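Local atomic coordinates of CG14216 (Drosophila melanogaster, PDB entry 3P9Y), a protein that probably removes phosphate from phosphoserine in the C-terminal domain of RNA polymerase II, with a likely role in RNA processing and termination. Residues V115-R118 / V119-L122. The protein carries 2 engineered substitutions. Numbering follows the deposited sequence.
Sequences VEER and VYDL. With IMD (imidazole), chain I.
Tyr120 N donates to Glu116 O at 2.9 Å in a nearly straight bond, 174° at the hydrogen. The same oxygen takes a weak, bent bond from Val119 N. The helix goes on with Asp121 N to Glu117 O at 2.8 Å and Leu122 N to Arg118 O at 3.2 Å. The carboxylates of Glu117 and Asp121 lie one turn apart, OE2 and OD2 separated by 4.2 Å and their planes 76° apart. One water probably eases this like-charge pair. It donates to Glu117 OE2 at 2.8 Å and to Asp121 OD1 at 2.7 Å. Asp121 OD1 also accepts a hydrogen bond from N1 of an imidazole, probably a component of the crystallisation solution. CG of Glu117, anti to the backbone N (chi1 -173°), lies beside the Asp121 carboxylate, and the chain runs extended from there. Glu116 CG meets Val119 CG2 at 3.7 Å, the two side chains crossing at about a right angle. Beyond that contact, Glu116 OE1 forms a salt bridge with Arg22. Val119 packs on Val15 and Thr42, and Tyr120 OH is hydrogen-bonded to Ser194 OG. Glu116 is the N-cap residue of helix 117-128, the helix of the beta-alpha-beta crossover between parallel strands 111-114 and 137-142 in this LMW PTP-like fold.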
ATOM      1  N   VAL A 115       2.819  -3.790   4.005  1.00 14.73           N
ATOM      2  CA  VAL A 115       4.240  -3.501   3.831  1.00 15.90           C
ATOM      3  C   VAL A 115       5.043  -3.616   5.130  1.00 17.35           C
ATOM      4  O   VAL A 115       6.230  -3.298   5.164  1.00 17.50           O
ATOM      5  CB  VAL A 115       4.447  -2.108   3.196  1.00 15.17           C
ATOM      6  CG1 VAL A 115       3.785  -2.060   1.833  1.00 15.35           C
ATOM      7  CG2 VAL A 115       3.892  -1.012   4.093  1.00 16.02           C
ATOM      8  N   GLU A 116       4.397  -4.079   6.192  1.00 16.58           N
ATOM      9  CA  GLU A 116       5.097  -4.426   7.428  1.00 19.25           C
ATOM     10  C   GLU A 116       4.136  -5.138   8.370  1.00 17.45           C
ATOM     11  O   GLU A 116       2.927  -4.965   8.273  1.00 16.55           O
ATOM     12  CB  GLU A 116       5.710  -3.192   8.106  1.00 19.97           C
ATOM     13  CG  GLU A 116       4.717  -2.150   8.589  1.00 20.45           C
ATOM     14  CD  GLU A 116       5.397  -1.063   9.425  1.00 25.39           C
ATOM     15  OE1 GLU A 116       5.421   0.109   8.997  1.00 24.85           O
ATOM     16  OE2 GLU A 116       5.927  -1.387  10.508  1.00 29.83           O
ATOM     17  N   GLU A 117       4.676  -5.945   9.278  1.00 18.78           N
ATOM     18  CA  GLU A 117       3.840  -6.846  10.060  1.00 19.52           C
ATOM     19  C   GLU A 117       2.840  -6.104  10.936  1.00 19.56           C
ATOM     20  O   GLU A 117       1.751  -6.604  11.186  1.00 19.95           O
ATOM     21  CB  GLU A 117       4.681  -7.794  10.917  1.00 22.08           C
ATOM     22  CG  GLU A 117       3.830  -8.852  11.605  1.00 21.67           C
ATOM     23  CD  GLU A 117       4.649  -9.935  12.253  1.00 25.13           C
ATOM     24  OE1 GLU A 117       5.860 -10.002  11.979  1.00 24.80           O
ATOM     25  OE2 GLU A 117       4.082 -10.726  13.039  1.00 29.40           O
ATOM     26  N   ARG A 118       3.197  -4.916  11.403  1.00 19.93           N
ATOM     27  CA  ARG A 118       2.268  -4.142  12.216  1.00 22.42           C
ATOM     28  C   ARG A 118       1.026  -3.795  11.410  1.00 20.61           C
ATOM     29  O   ARG A 118      -0.090  -3.849  11.924  1.00 20.12           O
ATOM     30  CB  ARG A 118       2.932  -2.876  12.757  1.00 27.58           C
ATOM     31  CG  ARG A 118       3.707  -3.114  14.042  1.00 35.57           C
ATOM     32  CD  ARG A 118       4.508  -1.892  14.457  1.00 43.78           C
ATOM     33  NE  ARG A 118       5.100  -2.050  15.782  1.00 48.31           N
ATOM     34  CZ  ARG A 118       4.561  -1.590  16.910  1.00 53.05           C
ATOM     35  NH1 ARG A 118       3.407  -0.935  16.889  1.00 51.14           N
ATOM     36  NH2 ARG A 118       5.182  -1.785  18.067  1.00 55.52           N
ATOM     37  N   VAL A 119       1.220  -3.452  10.141  1.00 18.67           N
ATOM     38  CA  VAL A 119       0.098  -3.125   9.268  1.00 18.13           C
ATOM     39  C   VAL A 119      -0.671  -4.397   8.922  1.00 17.84           C
ATOM     40  O   VAL A 119      -1.895  -4.415   8.934  1.00 17.47           O
ATOM     41  CB  VAL A 119       0.577  -2.422   7.984  1.00 18.44           C
ATOM     42  CG1 VAL A 119      -0.569  -2.268   6.980  1.00 15.92           C
ATOM     43  CG2 VAL A 119       1.184  -1.067   8.331  1.00 18.66           C
ATOM     44  N   TYR A 120       0.068  -5.453   8.613  1.00 17.49           N
ATOM     45  CA  TYR A 120      -0.500  -6.772   8.388  1.00 18.29           C
ATOM     46  C   TYR A 120      -1.479  -7.143   9.508  1.00 19.01           C
ATOM     47  O   TYR A 120      -2.606  -7.540   9.242  1.00 17.84           O
ATOM     48  CB  TYR A 120       0.630  -7.792   8.332  1.00 17.12           C
ATOM     49  CG  TYR A 120       0.208  -9.229   8.126  1.00 17.07           C
ATOM     50  CD1 TYR A 120      -0.231  -9.677   6.889  1.00 16.60           C
ATOM     51  CD2 TYR A 120       0.307 -10.153   9.158  1.00 17.78           C
ATOM     52  CE1 TYR A 120      -0.590 -11.001   6.694  1.00 16.77           C
ATOM     53  CE2 TYR A 120      -0.049 -11.472   8.975  1.00 16.78           C
ATOM     54  CZ  TYR A 120      -0.495 -11.893   7.745  1.00 16.27           C
ATOM     55  OH  TYR A 120      -0.843 -13.209   7.567  1.00 16.43           O
ATOM     56  N   ASP A 121      -1.037  -6.999  10.753  1.00 19.11           N
ATOM     57  CA  ASP A 121      -1.848  -7.367  11.909  1.00 21.71           C
ATOM     58  C   ASP A 121      -3.107  -6.523  12.028  1.00 21.75           C
ATOM     59  O   ASP A 121      -4.169  -7.041  12.353  1.00 22.63           O
ATOM     60  CB  ASP A 121      -1.030  -7.237  13.193  1.00 22.94           C
ATOM     61  CG  ASP A 121      -0.021  -8.349  13.349  1.00 22.95           C
ATOM     62  OD1 ASP A 121      -0.187  -9.399  12.700  1.00 23.21           O
ATOM     63  OD2 ASP A 121       0.941  -8.172  14.114  1.00 23.00           O
ATOM     64  N   LEU A 122      -2.988  -5.226  11.779  1.00 20.65           N
ATOM     65  CA  LEU A 122      -4.139  -4.337  11.867  1.00 21.75           C
ATOM     66  C   LEU A 122      -5.159  -4.692  10.789  1.00 21.86           C
ATOM     67  O   LEU A 122      -6.366  -4.691  11.035  1.00 21.76           O
ATOM     68  CB  LEU A 122      -3.700  -2.875  11.735  1.00 21.62           C
ATOM     69  CG  LEU A 122      -2.938  -2.331  12.949  1.00 22.52           C
ATOM     70  CD1 LEU A 122      -2.298  -0.989  12.643  1.00 22.93           C
ATOM     71  CD2 LEU A 122      -3.867  -2.218  14.159  1.00 24.53           C
TER
HETATM   72  N1  IMD I 196      -2.671 -11.031  13.476  1.00 29.97           N
HETATM   73  C2  IMD I 196      -3.766 -10.239  13.497  1.00 27.99           C
HETATM   74  N3  IMD I 196      -4.847 -11.007  13.759  1.00 31.82           N
HETATM   75  C4  IMD I 196      -4.436 -12.285  13.905  1.00 32.21           C
HETATM   76  C5  IMD I 196      -3.061 -12.301  13.729  1.00 31.73           C
HETATM   77  O   HOH W   1       1.474 -11.525  12.627  1.00 24.12           O